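Local atomic coordinates of glutathione S-transferase (Ceriporiopsis subvermispora, PDB entry 6J3E), a protein that probably catalyses the attack of glutathione on electrophilic substrates, as a serine-type glutathione S-transferase of a wood-rotting fungus. Residues K81-S86 / A90-K95; I5-I10 / W25-T30. One frame throughout, in Å; residues are numbered along the deposited sequence.

Both contacts lie in the thioredoxin-like N-terminal domain and pack helices against the same mixed four-stranded sheet. Contact 2 comes first along the chain, setting helix 22-34 on strand 5-9, an inner strand; contact 1 follows, folding helix 86-96 back on strand 81-84, which is outermost in that sheet within the chain. Their centres are 11 Å apart, and they meet directly: Ser86 OG lies 3.1 Å from Lys26 NZ, a probable hydrogen bond, while Leu93 touches Thr30. Ser86 and Lys26 both bind glutathione in a structure of this protein, so the two helix placements probably help bring these residues together in that site, where 1,2-ethanediol sits here.

Contact 1: K81-S86 / A90-K95; sequences KTISDS and ARYLDK. With EDO (1,2-ethanediol), chain D.
Ile83 CD1 stands over the centre of the Tyr92 ring, 3.3 Å from its centroid and 7° off the ring normal, a CH-pi contact made end-on to the face. The same methyl is almost equally far from all six ring carbons, from 3.4 Å at Tyr92 CG to 3.7 Å at Tyr92 CZ. A chi1 of 167° swings the tyrosine ring away from its own backbone N and under Ile83; the two side chains cross at about a right angle. Lys81 CB approaches the ring obliquely, 4.3 Å from Tyr92 CE1. This packs helix 86-96 against strand 81-84 of the thioredoxin-like domain, and Asp85, at the N-cap, starts that helix by accepting from Ala87 N. Ser86 O then takes the first-turn bond from Ala90 N, 3.0 Å long. Farther out, Tyr92 OH is hydrogen-bonded to Asp76 on strand 73-76, which holds the ring at its far end. Without the ring, as with an alanine here, Ile83 CD1 would probably lose the face it rests on and Asp76 its hydroxyl partner. At the other end Ser86 OG, part of the glutathione site, is hydrogen-bonded to O2 of the 1,2-ethanediol at 2.6 Å and also to Tyr206.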
loop_
_atom_site.group_PDB
_atom_site.type_symbol
_atom_site.label_atom_id
_atom_site.label_comp_id
_atom_site.label_asym_id
_atom_site.label_seq_id
_atom_site.Cartn_x
_atom_site.Cartn_y
_atom_site.Cartn_z
ATOM N N LYS A 81 30.260 -0.102 6.043
ATOM C CA LYS A 81 28.880 0.025 6.488
ATOM C C LYS A 81 28.206 -1.340 6.545
ATOM O O LYS A 81 28.540 -2.260 5.793
ATOM C CB LYS A 81 28.078 0.955 5.569
ATOM C CG LYS A 81 28.557 2.406 5.542
ATOM C CD LYS A 81 27.727 3.310 6.452
ATOM C CE LYS A 81 28.000 4.784 6.156
ATOM N NZ LYS A 81 27.064 5.681 6.894
ATOM N N THR A 82 27.256 -1.463 7.460
ATOM C CA THR A 82 26.397 -2.633 7.558
ATOM C C THR A 82 24.962 -2.162 7.424
ATOM O O THR A 82 24.548 -1.236 8.128
ATOM C CB THR A 82 26.618 -3.366 8.878
ATOM O OG1 THR A 82 27.915 -3.969 8.858
ATOM C CG2 THR A 82 25.577 -4.456 9.088
ATOM N N ILE A 83 24.215 -2.778 6.510
ATOM C CA ILE A 83 22.833 -2.404 6.237
ATOM C C ILE A 83 21.931 -3.605 6.469
ATOM O O ILE A 83 22.263 -4.734 6.087
ATOM C CB ILE A 83 22.661 -1.868 4.805
ATOM C CG1 ILE A 83 23.713 -0.795 4.520
ATOM C CG2 ILE A 83 21.274 -1.284 4.626
ATOM C CD1 ILE A 83 24.926 -1.314 3.786
ATOM N N SER A 84 20.790 -3.360 7.101
ATOM C CA SER A 84 19.784 -4.384 7.328
ATOM C C SER A 84 18.449 -3.916 6.764
ATOM O O SER A 84 18.240 -2.721 6.531
ATOM C CB SER A 84 19.640 -4.705 8.814
ATOM O OG SER A 84 19.131 -3.589 9.524
ATOM N N ASP A 85 17.546 -4.883 6.568
ATOM C CA ASP A 85 16.237 -4.705 5.928
ATOM C C ASP A 85 16.436 -4.580 4.426
ATOM O O ASP A 85 17.138 -3.673 3.957
ATOM C CB ASP A 85 15.459 -3.497 6.487
ATOM C CG ASP A 85 14.043 -3.390 5.918
ATOM O OD1 ASP A 85 13.905 -3.078 4.720
ATOM O OD2 ASP A 85 13.062 -3.629 6.665
ATOM N N SER A 86 15.806 -5.483 3.667
ATOM C CA SER A 86 16.071 -5.583 2.232
ATOM C C SER A 86 15.745 -4.298 1.487
ATOM O O SER A 86 16.412 -3.984 0.494
ATOM C CB SER A 86 15.293 -6.753 1.625
ATOM O OG SER A 86 13.983 -6.843 2.153
ATOM N N ALA A 90 18.538 -2.297 -0.675
ATOM C CA ALA A 90 18.364 -1.923 -2.066
ATOM C C ALA A 90 18.757 -0.474 -2.272
ATOM O O ALA A 90 19.469 -0.144 -3.231
ATOM C CB ALA A 90 16.914 -2.171 -2.506
ATOM N N ARG A 91 18.324 0.407 -1.361
ATOM C CA ARG A 91 18.651 1.823 -1.513
ATOM C C ARG A 91 20.137 2.049 -1.352
ATOM O O ARG A 91 20.731 2.839 -2.094
ATOM C CB ARG A 91 17.882 2.678 -0.508
ATOM C CG ARG A 91 16.376 2.624 -0.720
ATOM C CD ARG A 91 15.625 3.481 0.278
ATOM N NE ARG A 91 14.253 3.703 -0.134
ATOM C CZ ARG A 91 13.288 2.824 0.039
ATOM N NH1 ARG A 91 12.055 3.127 -0.367
ATOM N NH2 ARG A 91 13.529 1.625 0.614
ATOM N N TYR A 92 20.746 1.374 -0.372
ATOM C CA TYR A 92 22.182 1.490 -0.198
ATOM C C TYR A 92 22.912 1.024 -1.445
ATOM O O TYR A 92 23.867 1.665 -1.890
ATOM C CB TYR A 92 22.629 0.683 1.008
ATOM C CG TYR A 92 24.119 0.523 1.036
ATOM C CD1 TYR A 92 24.925 1.488 1.642
ATOM C CD2 TYR A 92 24.730 -0.584 0.439
ATOM C CE1 TYR A 92 26.294 1.351 1.667
ATOM C CE2 TYR A 92 26.099 -0.728 0.453
ATOM C CZ TYR A 92 26.874 0.242 1.073
ATOM O OH TYR A 92 28.229 0.095 1.075
ATOM N N LEU A 93 22.495 -0.104 -2.010
ATOM C CA LEU A 93 23.152 -0.590 -3.218
ATOM C C LEU A 93 22.986 0.390 -4.384
ATOM O O LEU A 93 23.932 0.601 -5.157
ATOM C CB LEU A 93 22.612 -1.971 -3.574
ATOM C CG LEU A 93 22.941 -3.007 -2.504
ATOM C CD1 LEU A 93 22.409 -4.371 -2.896
ATOM C CD2 LEU A 93 24.443 -3.025 -2.261
ATOM N N ASP A 94 21.789 0.990 -4.531
ATOM C CA ASP A 94 21.582 2.044 -5.532
ATOM C C ASP A 94 22.598 3.165 -5.349
ATOM O O ASP A 94 23.222 3.624 -6.308
ATOM C CB ASP A 94 20.166 2.637 -5.426
ATOM C CG ASP A 94 19.128 1.938 -6.309
ATOM O OD1 ASP A 94 19.449 0.927 -6.976
ATOM O OD2 ASP A 94 17.954 2.410 -6.308
ATOM N N LYS A 95 22.763 3.618 -4.108
ATOM C CA LYS A 95 23.492 4.845 -3.828
ATOM C C LYS A 95 24.998 4.614 -3.766
ATOM O O LYS A 95 25.779 5.526 -4.050
ATOM C CB LYS A 95 22.961 5.457 -2.524
ATOM C CG LYS A 95 23.990 6.175 -1.678
ATOM C CD LYS A 95 23.670 6.050 -0.199
ATOM C CE LYS A 95 24.873 6.434 0.667
ATOM N NZ LYS A 95 24.697 5.989 2.083
HETATM C C1 EDO D . 14.100 -7.609 6.585
HETATM O O1 EDO D . 13.242 -8.428 7.396
HETATM C C2 EDO D . 13.296 -7.040 5.425
HETATM O O2 EDO D . 13.320 -7.971 4.344
#

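Contact 2: I5-I10 / W25-T30; sequences IQFYDI and WKTRYT. With EDO (1,2-ethanediol), chain D.
Phe7 and Asp9 of the strand share the Arg28 guanidinium: CE2 of the ring lies over one of its faces, 3.4 Å from Arg28 NH2, while Asp9 OD2 meets its edge. Strand 5-9 and helix 22-34 open the beta-alpha-beta unit completed by strand 38-42, a hallmark of the thioredoxin-like fold; the axes of the short segments run 151° apart and approach to 9.8 Å. The packing is tight around Phe7. Thr27 CG2 comes within 3.5 Å of Phe7 CE1, and ring and guanidinium planes stand 70° apart, so the phenylalanine presents its rim to the arginine. Phe7 also touches Ile74 and meets the ring of Tyr38, on the neighbouring strands 73-76 and 38-42. The residues before Thr27 meet the strand little: Trp25 CB points away from it, one face of its indole covered by Arg28 CD, and Lys26 leads off to the glutathione site, where its NZ donates to O2 of the 1,2-ethanediol at 3.2 Å. The arginine chain bends at CG-CD (chi3 -64°), which brings NH2 back toward the strand. There the salt bridge closes: Arg28 NH2 donates to the anti lone pair of Asp9 OD2 over 2.9 Å, nearly straight, with the oxygen lying in the guanidinium plane.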
loop_
_atom_site.group_PDB
_atom_site.type_symbol
_atom_site.label_atom_id
_atom_site.label_comp_id
_atom_site.label_asym_id
_atom_site.label_seq_id
_atom_site.Cartn_x
_atom_site.Cartn_y
_atom_site.Cartn_z
ATOM N N ILE A 5 31.439 -8.092 -0.789
ATOM C CA ILE A 5 30.259 -7.941 0.064
ATOM C C ILE A 5 29.991 -9.227 0.826
ATOM O O ILE A 5 29.965 -10.321 0.252
ATOM C CB ILE A 5 29.029 -7.568 -0.770
ATOM C CG1 ILE A 5 29.191 -6.185 -1.365
ATOM C CG2 ILE A 5 27.763 -7.568 0.104
ATOM C CD1 ILE A 5 28.744 -5.114 -0.415
ATOM N N GLN A 6 29.758 -9.098 2.121
ATOM C CA GLN A 6 29.322 -10.216 2.929
ATOM C C GLN A 6 27.804 -10.157 3.065
ATOM O O GLN A 6 27.240 -9.099 3.376
ATOM C CB GLN A 6 30.019 -10.185 4.282
ATOM C CG GLN A 6 31.524 -10.187 4.137
ATOM C CD GLN A 6 32.211 -10.635 5.396
ATOM O OE1 GLN A 6 32.840 -11.698 5.431
ATOM N NE2 GLN A 6 32.082 -9.836 6.458
ATOM N N PHE A 7 27.146 -11.282 2.797
ATOM C CA PHE A 7 25.690 -11.357 2.699
ATOM C C PHE A 7 25.215 -12.454 3.630
ATOM O O PHE A 7 25.498 -13.630 3.392
ATOM C CB PHE A 7 25.253 -11.643 1.264
ATOM C CG PHE A 7 23.801 -12.018 1.119
ATOM C CD1 PHE A 7 22.803 -11.230 1.665
ATOM C CD2 PHE A 7 23.432 -13.137 0.383
ATOM C CE1 PHE A 7 21.464 -11.572 1.502
ATOM C CE2 PHE A 7 22.104 -13.480 0.219
ATOM C CZ PHE A 7 21.117 -12.695 0.775
ATOM N N TYR A 8 24.483 -12.080 4.670
ATOM C CA TYR A 8 24.069 -13.024 5.700
ATOM C C TYR A 8 22.670 -13.538 5.401
ATOM O O TYR A 8 21.752 -12.755 5.128
ATOM C CB TYR A 8 24.149 -12.375 7.081
ATOM C CG TYR A 8 25.572 -11.938 7.411
ATOM C CD1 TYR A 8 26.107 -10.760 6.884
ATOM C CD2 TYR A 8 26.390 -12.711 8.230
ATOM C CE1 TYR A 8 27.419 -10.365 7.168
ATOM C CE2 TYR A 8 27.695 -12.317 8.524
ATOM C CZ TYR A 8 28.203 -11.148 7.991
ATOM O OH TYR A 8 29.490 -10.770 8.284
ATOM N N ASP A 9 22.518 -14.855 5.469
ATOM C CA ASP A 9 21.340 -15.562 4.995
ATOM C C ASP A 9 21.101 -16.735 5.935
ATOM O O ASP A 9 21.996 -17.150 6.672
ATOM C CB ASP A 9 21.550 -16.016 3.536
ATOM C CG ASP A 9 20.254 -16.367 2.806
ATOM O OD1 ASP A 9 19.165 -16.402 3.421
ATOM O OD2 ASP A 9 20.352 -16.651 1.598
ATOM N N ILE A 10 19.872 -17.244 5.916
ATOM C CA ILE A 10 19.422 -18.330 6.782
ATOM C C ILE A 10 19.393 -19.610 5.952
ATOM O O ILE A 10 18.630 -19.678 4.973
ATOM C CB ILE A 10 18.027 -18.043 7.356
ATOM C CG1 ILE A 10 18.023 -16.772 8.200
ATOM C CG2 ILE A 10 17.508 -19.226 8.151
ATOM C CD1 ILE A 10 16.610 -16.282 8.557
ATOM N N TRP A 25 15.847 -13.451 -0.110
ATOM C CA TRP A 25 15.882 -13.560 -1.560
ATOM C C TRP A 25 15.657 -12.208 -2.220
ATOM O O TRP A 25 16.202 -11.946 -3.302
ATOM C CB TRP A 25 14.851 -14.555 -2.053
ATOM C CG TRP A 25 15.422 -15.885 -2.366
ATOM C CD1 TRP A 25 15.279 -17.028 -1.638
ATOM C CD2 TRP A 25 16.222 -16.228 -3.503
ATOM N NE1 TRP A 25 15.946 -18.066 -2.249
ATOM C CE2 TRP A 25 16.527 -17.603 -3.400
ATOM C CE3 TRP A 25 16.714 -15.505 -4.597
ATOM C CZ2 TRP A 25 17.300 -18.270 -4.344
ATOM C CZ3 TRP A 25 17.485 -16.170 -5.541
ATOM C CH2 TRP A 25 17.774 -17.540 -5.403
ATOM N N LYS A 26 14.868 -11.336 -1.586
ATOM C CA LYS A 26 14.763 -9.974 -2.086
ATOM C C LYS A 26 16.156 -9.388 -2.254
ATOM O O LYS A 26 16.494 -8.855 -3.315
ATOM C CB LYS A 26 13.911 -9.118 -1.147
ATOM C CG LYS A 26 12.418 -9.450 -1.165
ATOM C CD LYS A 26 11.593 -8.430 -0.368
ATOM C CE LYS A 26 11.325 -8.921 1.023
ATOM N NZ LYS A 26 11.075 -7.861 2.016
ATOM N N THR A 27 17.008 -9.562 -1.244
ATOM C CA THR A 27 18.357 -8.998 -1.307
ATOM C C THR A 27 19.281 -9.826 -2.199
ATOM O O THR A 27 20.138 -9.264 -2.894
ATOM C CB THR A 27 18.918 -8.847 0.109
ATOM O OG1 THR A 27 18.212 -7.787 0.759
ATOM C CG2 THR A 27 20.411 -8.505 0.104
ATOM N N ARG A 28 19.115 -11.151 -2.216
ATOM C CA ARG A 28 19.876 -11.965 -3.155
ATOM C C ARG A 28 19.531 -11.587 -4.593
ATOM O O ARG A 28 20.422 -11.320 -5.410
ATOM C CB ARG A 28 19.624 -13.456 -2.903
ATOM C CG ARG A 28 20.471 -14.379 -3.783
ATOM C CD ARG A 28 20.291 -15.863 -3.456
ATOM N NE ARG A 28 20.741 -16.212 -2.113
ATOM C CZ ARG A 28 22.011 -16.435 -1.769
ATOM N NH1 ARG A 28 22.988 -16.335 -2.662
ATOM N NH2 ARG A 28 22.307 -16.760 -0.518
ATOM N N TYR A 29 18.235 -11.551 -4.919
ATOM C CA TYR A 29 17.823 -11.091 -6.239
ATOM C C TYR A 29 18.468 -9.748 -6.570
ATOM O O TYR A 29 19.025 -9.568 -7.660
ATOM C CB TYR A 29 16.294 -10.983 -6.312
ATOM C CG TYR A 29 15.558 -12.227 -6.790
ATOM C CD1 TYR A 29 15.974 -12.922 -7.926
ATOM C CD2 TYR A 29 14.427 -12.683 -6.129
ATOM C CE1 TYR A 29 15.287 -14.043 -8.379
ATOM C CE2 TYR A 29 13.740 -13.800 -6.570
ATOM C CZ TYR A 29 14.168 -14.481 -7.694
ATOM O OH TYR A 29 13.471 -15.606 -8.123
ATOM N N THR A 30 18.445 -8.808 -5.617
ATOM C CA THR A 30 18.961 -7.468 -5.889
ATOM C C THR A 30 20.465 -7.493 -6.179
ATOM O O THR A 30 20.928 -6.844 -7.131
ATOM C CB THR A 30 18.624 -6.530 -4.721
ATOM O OG1 THR A 30 17.214 -6.588 -4.458
ATOM C CG2 THR A 30 18.975 -5.087 -5.066
HETATM C C1 EDO D . 14.100 -7.609 6.585
HETATM O O1 EDO D . 13.242 -8.428 7.396
HETATM C C2 EDO D . 13.296 -7.040 5.425
HETATM O O2 EDO D . 13.320 -7.971 4.344
#